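Local coordinates for protein D-glycero-D-manno-heptose 1-phosphate kinase (PDB 3K85) that probably transfers a phosphate group from ATP to a sugar substrate, as a heptose phosphate kinase of the GHMP kinase family, at residues M199-T204 with F302-V307; I37-Y42 with F325-Q330. All coordinates share one frame; numbering follows the deposited sequence.

Contact 1 is buried and contact 2 only partly so, and their centres lie about 12 Å apart. In 199-204 with 302-307, two antiparallel strands are joined by regular backbone bonds and packed through aromatic and aliphatic side chains on both faces. In 37-42 with 325-330, by contrast, a corner of the large mixed sheet meets a loop with a single close backbone approach, and the asparagine amide does much of the polar work. The loop 325-330 is common ground: Leu201 O and Met327 N, 2.7 Å apart, probably form a hydrogen bond, and Phe203 packs on Met327. The loop thus bridges the two sheets.

Contact 1: M199-T204 with F302-V307; sequences MVLYFT and FIMFVV
The carbonyl oxygen Tyr202 O accepts the backbone N-H of Ile303 at an N-O distance of 2.6 Å, almost straight at 174°, while Phe302 CA leans on the same oxygen through a CA-H...O contact of 3.4 Å. Tyr202 N returns a bond to Ile303 O, and Val200 and Phe305 repeat the reciprocal pair further along; Val200 N lies 2.9 Å from Phe305 O. Beyond the ladder, the Phe302 ring turns its edge to the face of Phe203 in a T-shaped pair, with centroids 4.8 Å apart and planes at 78°. Phe302 CD1 comes down toward the rim of that face, a position reached because its CG stands anti to the backbone N (chi1 -176°). Leu201 CD1 meets the same ring obliquely, 3.3 Å from Phe302 CE1, a very close approach that may partly reflect how this leucine is modelled, since its torsions are unstaggered. With an alanine in place of Phe203, the Phe302 edge would probably lose the face it points into, opening a gap beside Met327. Farther along that side, the bent selenomethionine chains of Met199 and Met304 meet CE to SE at 3.8 Å, against Leu12 of strand 4-15. On the other face, Ile303 CD1 lies 3.8 Å from Tyr202 CD2, alongside the tyrosine. Strand 303-306 is the middle strand between 199-202 and 291-294 in an antiparallel sheet that helices 251-264 and 309-320 cover on its two faces, consistent with the C-terminal domain of GHMP kinases.

Contact 2: I37-Y42 with F325-Q330; sequences INLYAY and FVMPFQ
Asn38 and Gln330 bring the two backbones within reach of each other, their CA atoms 5.5 Å apart, without forming a strand pair. Asn38 is the corner where the chain leaves strand 30-37 for strand 39-47 of the large mixed sheet, both of which pair with strand 4-15, and the loop running from helix 309-320 to strand 337-340 passes over this corner. Asn38 N donates to Gln330 O at 2.7 Å, nearly in line with the carbonyl, and Ile37 CA adds a CA-H...O contact to the same oxygen at 3.2 Å. The side-chain amide of Asn38 completes a two-way link by taking the N-H of Gln330. Its CG is flanked by both the backbone N and C (chi1 58°), which sets the amide beside Gln330, with OD1 toward its backbone N.

Apolar contacts flank this polar link. Ile37 CG2 reaches the Phe329 ring 3.8 Å from CD1, the isoleucine running roughly perpendicular to the phenylalanine; that ring also packs on Met199 and Leu201 of strand 199-202 and meets Phe331 edge-to-face. Toward the start of the loop segment, Leu39 CD2 lies 3.9 Å from CG of the selenomethionine Met327, a residue that is poorly ordered. The bond from Gln330 N to Asn38 OD1, 2.8 Å long, is bent at the acceptor: the C=O...N angle is only 101°, and the nitrogen stands above the carbonyl plane.

Contact 1: M199-T204 with F302-V307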
HETATM    1  N   MSE A 199      19.131   9.598   4.236  1.00 34.89           N
HETATM    2  CA  MSE A 199      19.932   8.626   3.492  1.00 39.13           C
HETATM    3  C   MSE A 199      20.945   9.142   2.491  1.00 38.51           C
HETATM    4  O   MSE A 199      20.732  10.141   1.804  1.00 36.33           O
HETATM    5  CB  MSE A 199      19.024   7.631   2.777  1.00 43.94           C
HETATM    6  CG  MSE A 199      18.431   6.583   3.683  1.00 52.98           C
HETATM    7 SE   MSE A 199      17.108   5.515   2.766  1.00 68.11          SE
HETATM    8  CE  MSE A 199      18.138   5.036   1.188  1.00 61.28           C
ATOM      9  N   VAL A 200      22.052   8.417   2.405  1.00 40.45           N
ATOM     10  CA  VAL A 200      23.122   8.752   1.487  1.00 41.81           C
ATOM     11  C   VAL A 200      23.461   7.521   0.636  1.00 43.72           C
ATOM     12  O   VAL A 200      23.681   6.428   1.163  1.00 43.49           O
ATOM     13  CB  VAL A 200      24.383   9.207   2.256  1.00 41.77           C
ATOM     14  CG1 VAL A 200      25.403   9.798   1.288  1.00 41.69           C
ATOM     15  CG2 VAL A 200      24.005  10.223   3.314  1.00 41.95           C
ATOM     16  N   LEU A 201      23.471   7.707  -0.679  1.00 46.04           N
ATOM     17  CA  LEU A 201      23.801   6.651  -1.630  1.00 48.90           C
ATOM     18  C   LEU A 201      25.228   6.888  -2.098  1.00 52.54           C
ATOM     19  O   LEU A 201      25.505   7.890  -2.759  1.00 53.81           O
ATOM     20  CB  LEU A 201      22.866   6.712  -2.832  1.00 47.94           C
ATOM     21  CG  LEU A 201      21.691   5.741  -2.878  1.00 49.08           C
ATOM     22  CD1 LEU A 201      21.869   4.828  -4.081  1.00 50.57           C
ATOM     23  CD2 LEU A 201      21.608   4.936  -1.587  1.00 47.72           C
ATOM     24  N   TYR A 202      26.132   5.972  -1.774  1.00 55.71           N
ATOM     25  CA  TYR A 202      27.528   6.141  -2.165  1.00 59.59           C
ATOM     26  C   TYR A 202      28.164   4.947  -2.879  1.00 60.95           C
ATOM     27  O   TYR A 202      28.223   3.839  -2.344  1.00 60.11           O
ATOM     28  CB  TYR A 202      28.362   6.499  -0.930  1.00 60.47           C
ATOM     29  CG  TYR A 202      29.832   6.673  -1.216  1.00 62.47           C
ATOM     30  CD1 TYR A 202      30.277   7.643  -2.115  1.00 62.78           C
ATOM     31  CD2 TYR A 202      30.783   5.856  -0.599  1.00 64.17           C
ATOM     32  CE1 TYR A 202      31.637   7.796  -2.398  1.00 63.66           C
ATOM     33  CE2 TYR A 202      32.147   5.998  -0.872  1.00 64.08           C
ATOM     34  CZ  TYR A 202      32.565   6.969  -1.774  1.00 64.44           C
ATOM     35  OH  TYR A 202      33.906   7.101  -2.061  1.00 63.50           O
ATOM     36  N   PHE A 203      28.642   5.190  -4.096  1.00 63.50           N
ATOM     37  CA  PHE A 203      29.297   4.154  -4.885  1.00 67.06           C
ATOM     38  C   PHE A 203      30.806   4.314  -4.720  1.00 68.63           C
ATOM     39  O   PHE A 203      31.276   5.360  -4.273  1.00 69.68           O
ATOM     40  CB  PHE A 203      28.939   4.292  -6.364  1.00 67.91           C
ATOM     41  CG  PHE A 203      27.480   4.105  -6.663  1.00 69.32           C
ATOM     42  CD1 PHE A 203      26.543   5.052  -6.262  1.00 70.05           C
ATOM     43  CD2 PHE A 203      27.046   3.001  -7.389  1.00 70.15           C
ATOM     44  CE1 PHE A 203      25.194   4.907  -6.585  1.00 69.97           C
ATOM     45  CE2 PHE A 203      25.700   2.846  -7.717  1.00 70.18           C
ATOM     46  CZ  PHE A 203      24.774   3.802  -7.314  1.00 70.41           C
ATOM     47  N   THR A 204      31.567   3.288  -5.085  1.00 70.24           N
ATOM     48  CA  THR A 204      33.020   3.358  -4.961  1.00 71.70           C
ATOM     49  C   THR A 204      33.689   3.545  -6.319  1.00 72.20           C
ATOM     50  O   THR A 204      33.031   3.874  -7.309  1.00 72.89           O
ATOM     51  CB  THR A 204      33.588   2.090  -4.309  1.00 72.10           C
ATOM     52  OG1 THR A 204      32.825   1.766  -3.140  1.00 72.86           O
ATOM     53  CG2 THR A 204      35.032   2.320  -3.903  1.00 73.23           C
ATOM     54  N   PHE A 302      29.021   0.151  -3.661  1.00 77.04           N
ATOM     55  CA  PHE A 302      27.688   0.678  -3.393  1.00 75.59           C
ATOM     56  C   PHE A 302      27.312   0.531  -1.923  1.00 74.04           C
ATOM     57  O   PHE A 302      26.987  -0.567  -1.468  1.00 73.55           O
ATOM     58  CB  PHE A 302      26.657  -0.060  -4.242  1.00 76.88           C
ATOM     59  CG  PHE A 302      25.267   0.473  -4.095  1.00 77.85           C
ATOM     60  CD1 PHE A 302      24.830   1.525  -4.882  1.00 78.59           C
ATOM     61  CD2 PHE A 302      24.397  -0.073  -3.162  1.00 78.36           C
ATOM     62  CE1 PHE A 302      23.540   2.027  -4.743  1.00 79.12           C
ATOM     63  CE2 PHE A 302      23.109   0.419  -3.013  1.00 78.25           C
ATOM     64  CZ  PHE A 302      22.677   1.472  -3.806  1.00 78.68           C
ATOM     65  N   ILE A 303      27.353   1.635  -1.182  1.00 72.40           N
ATOM     66  CA  ILE A 303      26.996   1.600   0.230  1.00 70.04           C
ATOM     67  C   ILE A 303      25.804   2.511   0.501  1.00 69.32           C
ATOM     68  O   ILE A 303      25.748   3.645   0.020  1.00 68.56           O
ATOM     69  CB  ILE A 303      28.150   2.062   1.152  1.00 69.62           C
ATOM     70  CG1 ILE A 303      29.468   1.407   0.745  1.00 69.14           C
ATOM     71  CG2 ILE A 303      27.834   1.695   2.589  1.00 68.62           C
ATOM     72  CD1 ILE A 303      30.141   2.086  -0.419  1.00 70.26           C
HETATM   73  N   MSE A 304      24.850   2.003   1.273  1.00 67.77           N
HETATM   74  CA  MSE A 304      23.669   2.769   1.632  1.00 65.21           C
HETATM   75  C   MSE A 304      23.849   3.185   3.083  1.00 60.98           C
HETATM   76  O   MSE A 304      23.950   2.340   3.970  1.00 59.82           O
HETATM   77  CB  MSE A 304      22.417   1.909   1.475  1.00 69.51           C
HETATM   78  CG  MSE A 304      21.113   2.637   1.749  1.00 75.45           C
HETATM   79 SE   MSE A 304      19.581   1.484   1.452  1.00 85.53          SE
HETATM   80  CE  MSE A 304      19.449   0.710   3.222  1.00 81.08           C
ATOM     81  N   PHE A 305      23.907   4.489   3.319  1.00 56.66           N
ATOM     82  CA  PHE A 305      24.085   5.009   4.669  1.00 53.31           C
ATOM     83  C   PHE A 305      22.835   5.701   5.201  1.00 51.04           C
ATOM     84  O   PHE A 305      22.161   6.432   4.480  1.00 50.33           O
ATOM     85  CB  PHE A 305      25.246   6.005   4.698  1.00 52.55           C
ATOM     86  CG  PHE A 305      26.601   5.372   4.625  1.00 51.43           C
ATOM     87  CD1 PHE A 305      27.076   4.597   5.678  1.00 52.02           C
ATOM     88  CD2 PHE A 305      27.422   5.579   3.521  1.00 51.34           C
ATOM     89  CE1 PHE A 305      28.359   4.038   5.635  1.00 52.07           C
ATOM     90  CE2 PHE A 305      28.704   5.026   3.466  1.00 51.70           C
ATOM     91  CZ  PHE A 305      29.172   4.254   4.525  1.00 50.44           C
ATOM     92  N   VAL A 306      22.534   5.465   6.472  1.00 49.15           N
ATOM     93  CA  VAL A 306      21.387   6.083   7.123  1.00 48.71           C
ATOM     94  C   VAL A 306      21.923   7.059   8.173  1.00 48.29           C
ATOM     95  O   VAL A 306      22.548   6.647   9.145  1.00 48.77           O
ATOM     96  CB  VAL A 306      20.490   5.023   7.808  1.00 48.78           C
ATOM     97  CG1 VAL A 306      19.463   5.696   8.713  1.00 46.47           C
ATOM     98  CG2 VAL A 306      19.786   4.183   6.746  1.00 48.12           C
ATOM     99  N   VAL A 307      21.672   8.349   7.974  1.00 46.63           N
ATOM    100  CA  VAL A 307      22.161   9.366   8.898  1.00 45.91           C
ATOM    101  C   VAL A 307      21.099  10.376   9.350  1.00 46.45           C
ATOM    102  O   VAL A 307      20.074  10.569   8.690  1.00 45.04           O
ATOM    103  CB  VAL A 307      23.347  10.134   8.261  1.00 44.75           C
ATOM    104  CG1 VAL A 307      22.881  10.858   7.008  1.00 45.13           C
ATOM    105  CG2 VAL A 307      23.949  11.104   9.258  1.00 43.34           C
TER

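Contact 2: I37-Y42 with F325-Q330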
ATOM      1  N   ILE A  37      13.589   4.140  -7.079  1.00 22.11           N
ATOM      2  CA  ILE A  37      14.161   5.481  -6.971  1.00 26.61           C
ATOM      3  C   ILE A  37      14.218   6.183  -8.334  1.00 26.63           C
ATOM      4  O   ILE A  37      14.118   5.531  -9.371  1.00 27.07           O
ATOM      5  CB  ILE A  37      15.586   5.416  -6.381  1.00 27.74           C
ATOM      6  CG1 ILE A  37      16.499   4.593  -7.295  1.00 28.57           C
ATOM      7  CG2 ILE A  37      15.541   4.800  -4.989  1.00 27.45           C
ATOM      8  CD1 ILE A  37      17.946   4.543  -6.807  1.00 29.48           C
ATOM      9  N   ASN A  38      14.400   7.503  -8.327  1.00 26.82           N
ATOM     10  CA  ASN A  38      14.427   8.282  -9.564  1.00 27.98           C
ATOM     11  C   ASN A  38      15.586   8.095 -10.547  1.00 28.17           C
ATOM     12  O   ASN A  38      15.965   9.042 -11.245  1.00 29.54           O
ATOM     13  CB  ASN A  38      14.276   9.775  -9.248  1.00 29.06           C
ATOM     14  CG  ASN A  38      15.348  10.284  -8.314  1.00 31.01           C
ATOM     15  OD1 ASN A  38      16.177   9.517  -7.814  1.00 32.08           O
ATOM     16  ND2 ASN A  38      15.328  11.585  -8.055  1.00 31.16           N
ATOM     17  N   LEU A  39      16.143   6.890 -10.605  1.00 27.53           N
ATOM     18  CA  LEU A  39      17.206   6.571 -11.562  1.00 29.66           C
ATOM     19  C   LEU A  39      16.545   5.546 -12.479  1.00 29.40           C
ATOM     20  O   LEU A  39      16.094   4.499 -12.016  1.00 30.07           O
ATOM     21  CB  LEU A  39      18.429   5.984 -10.848  1.00 31.65           C
ATOM     22  CG  LEU A  39      19.440   7.028 -10.352  1.00 33.23           C
ATOM     23  CD1 LEU A  39      18.721   8.224  -9.738  1.00 35.30           C
ATOM     24  CD2 LEU A  39      20.363   6.392  -9.339  1.00 33.25           C
ATOM     25  N   TYR A  40      16.502   5.839 -13.775  1.00 27.48           N
ATOM     26  CA  TYR A  40      15.798   4.987 -14.718  1.00 26.72           C
ATOM     27  C   TYR A  40      16.536   4.317 -15.872  1.00 27.40           C
ATOM     28  O   TYR A  40      17.738   4.493 -16.073  1.00 28.66           O
ATOM     29  CB  TYR A  40      14.662   5.800 -15.331  1.00 26.24           C
ATOM     30  CG  TYR A  40      13.767   6.513 -14.340  1.00 29.87           C
ATOM     31  CD1 TYR A  40      12.563   5.931 -13.913  1.00 29.42           C
ATOM     32  CD2 TYR A  40      14.082   7.804 -13.878  1.00 28.44           C
ATOM     33  CE1 TYR A  40      11.687   6.617 -13.065  1.00 27.62           C
ATOM     34  CE2 TYR A  40      13.212   8.497 -13.024  1.00 29.15           C
ATOM     35  CZ  TYR A  40      12.012   7.893 -12.627  1.00 30.89           C
ATOM     36  OH  TYR A  40      11.123   8.568 -11.816  1.00 29.47           O
ATOM     37  N   ALA A  41      15.749   3.553 -16.631  1.00 24.58           N
ATOM     38  CA  ALA A  41      16.167   2.856 -17.838  1.00 23.18           C
ATOM     39  C   ALA A  41      15.181   3.434 -18.841  1.00 23.35           C
ATOM     40  O   ALA A  41      13.985   3.515 -18.555  1.00 23.36           O
ATOM     41  CB  ALA A  41      15.953   1.343 -17.699  1.00 20.24           C
ATOM     42  N   TYR A  42      15.649   3.858 -20.004  1.00 21.52           N
ATOM     43  CA  TYR A  42      14.725   4.433 -20.969  1.00 21.33           C
ATOM     44  C   TYR A  42      14.829   3.643 -22.239  1.00 21.35           C
ATOM     45  O   TYR A  42      15.835   3.010 -22.500  1.00 22.36           O
ATOM     46  CB  TYR A  42      15.063   5.898 -21.273  1.00 21.05           C
ATOM     47  CG  TYR A  42      15.307   6.752 -20.048  1.00 22.79           C
ATOM     48  CD1 TYR A  42      14.390   7.739 -19.648  1.00 23.51           C
ATOM     49  CD2 TYR A  42      16.468   6.596 -19.300  1.00 21.94           C
ATOM     50  CE1 TYR A  42      14.646   8.552 -18.527  1.00 23.32           C
ATOM     51  CE2 TYR A  42      16.727   7.392 -18.186  1.00 25.16           C
ATOM     52  CZ  TYR A  42      15.823   8.365 -17.801  1.00 24.23           C
ATOM     53  OH  TYR A  42      16.105   9.112 -16.672  1.00 28.37           O
ATOM     54  N   PHE A 325      31.990   8.749  -5.449  1.00 71.17           N
ATOM     55  CA  PHE A 325      31.016   9.838  -5.401  1.00 70.27           C
ATOM     56  C   PHE A 325      29.691   9.440  -4.764  1.00 68.95           C
ATOM     57  O   PHE A 325      29.318   8.265  -4.745  1.00 68.98           O
ATOM     58  CB  PHE A 325      30.741  10.385  -6.809  1.00 71.55           C
ATOM     59  CG  PHE A 325      30.147   9.374  -7.766  1.00 72.99           C
ATOM     60  CD1 PHE A 325      29.557   9.801  -8.954  1.00 73.65           C
ATOM     61  CD2 PHE A 325      30.200   8.004  -7.504  1.00 73.89           C
ATOM     62  CE1 PHE A 325      29.030   8.884  -9.865  1.00 73.74           C
ATOM     63  CE2 PHE A 325      29.676   7.078  -8.407  1.00 73.52           C
ATOM     64  CZ  PHE A 325      29.091   7.520  -9.589  1.00 74.33           C
ATOM     65  N   VAL A 326      28.987  10.435  -4.232  1.00 66.48           N
ATOM     66  CA  VAL A 326      27.690  10.198  -3.624  1.00 63.56           C
ATOM     67  C   VAL A 326      26.641  10.446  -4.701  1.00 62.78           C
ATOM     68  O   VAL A 326      26.654  11.478  -5.375  1.00 62.03           O
ATOM     69  CB  VAL A 326      27.454  11.136  -2.418  1.00 63.16           C
ATOM     70  CG1 VAL A 326      25.967  11.217  -2.086  1.00 61.45           C
ATOM     71  CG2 VAL A 326      28.224  10.617  -1.215  1.00 60.49           C
HETATM   72  N   MSE A 327      25.747   9.482  -4.872  1.00 61.64           N
HETATM   73  CA  MSE A 327      24.699   9.581  -5.876  1.00 61.05           C
HETATM   74  C   MSE A 327      23.391  10.090  -5.275  1.00 56.64           C
HETATM   75  O   MSE A 327      22.745   9.402  -4.485  1.00 56.77           O
HETATM   76  CB  MSE A 327      24.482   8.213  -6.538  1.00 67.28           C
HETATM   77  CG  MSE A 327      23.414   8.190  -7.624  1.00 75.45           C
HETATM   78 SE   MSE A 327      23.716   9.472  -9.061  1.00 88.64          SE
HETATM   79  CE  MSE A 327      24.504   8.298 -10.387  1.00 84.20           C
ATOM     80  N   PRO A 328      22.992  11.318  -5.635  1.00 52.38           N
ATOM     81  CA  PRO A 328      21.752  11.900  -5.123  1.00 48.02           C
ATOM     82  C   PRO A 328      20.547  11.179  -5.726  1.00 44.37           C
ATOM     83  O   PRO A 328      20.538  10.837  -6.912  1.00 42.28           O
ATOM     84  CB  PRO A 328      21.855  13.354  -5.566  1.00 48.52           C
ATOM     85  CG  PRO A 328      22.580  13.241  -6.863  1.00 50.81           C
ATOM     86  CD  PRO A 328      23.681  12.265  -6.530  1.00 51.30           C
ATOM     87  N   PHE A 329      19.525  10.958  -4.909  1.00 39.17           N
ATOM     88  CA  PHE A 329      18.354  10.249  -5.386  1.00 34.27           C
ATOM     89  C   PHE A 329      17.100  10.677  -4.643  1.00 32.84           C
ATOM     90  O   PHE A 329      17.152  11.377  -3.637  1.00 30.03           O
ATOM     91  CB  PHE A 329      18.545   8.745  -5.166  1.00 30.75           C
ATOM     92  CG  PHE A 329      18.346   8.328  -3.740  1.00 29.19           C
ATOM     93  CD1 PHE A 329      17.110   7.857  -3.309  1.00 28.49           C
ATOM     94  CD2 PHE A 329      19.354   8.518  -2.799  1.00 29.35           C
ATOM     95  CE1 PHE A 329      16.880   7.590  -1.960  1.00 29.42           C
ATOM     96  CE2 PHE A 329      19.135   8.254  -1.437  1.00 28.93           C
ATOM     97  CZ  PHE A 329      17.897   7.792  -1.019  1.00 29.34           C
ATOM     98  N   GLN A 330      15.972  10.209  -5.157  1.00 31.95           N
ATOM     99  CA  GLN A 330      14.676  10.451  -4.564  1.00 31.70           C
ATOM    100  C   GLN A 330      13.856   9.190  -4.840  1.00 28.74           C
ATOM    101  O   GLN A 330      14.036   8.534  -5.871  1.00 27.34           O
ATOM    102  CB  GLN A 330      14.008  11.672  -5.200  1.00 35.02           C
ATOM    103  CG  GLN A 330      14.717  12.986  -4.902  1.00 41.31           C
ATOM    104  CD  GLN A 330      14.787  13.271  -3.411  1.00 44.84           C
ATOM    105  OE1 GLN A 330      13.759  13.345  -2.736  1.00 47.66           O
ATOM    106  NE2 GLN A 330      16.001  13.431  -2.889  1.00 46.93           N
TER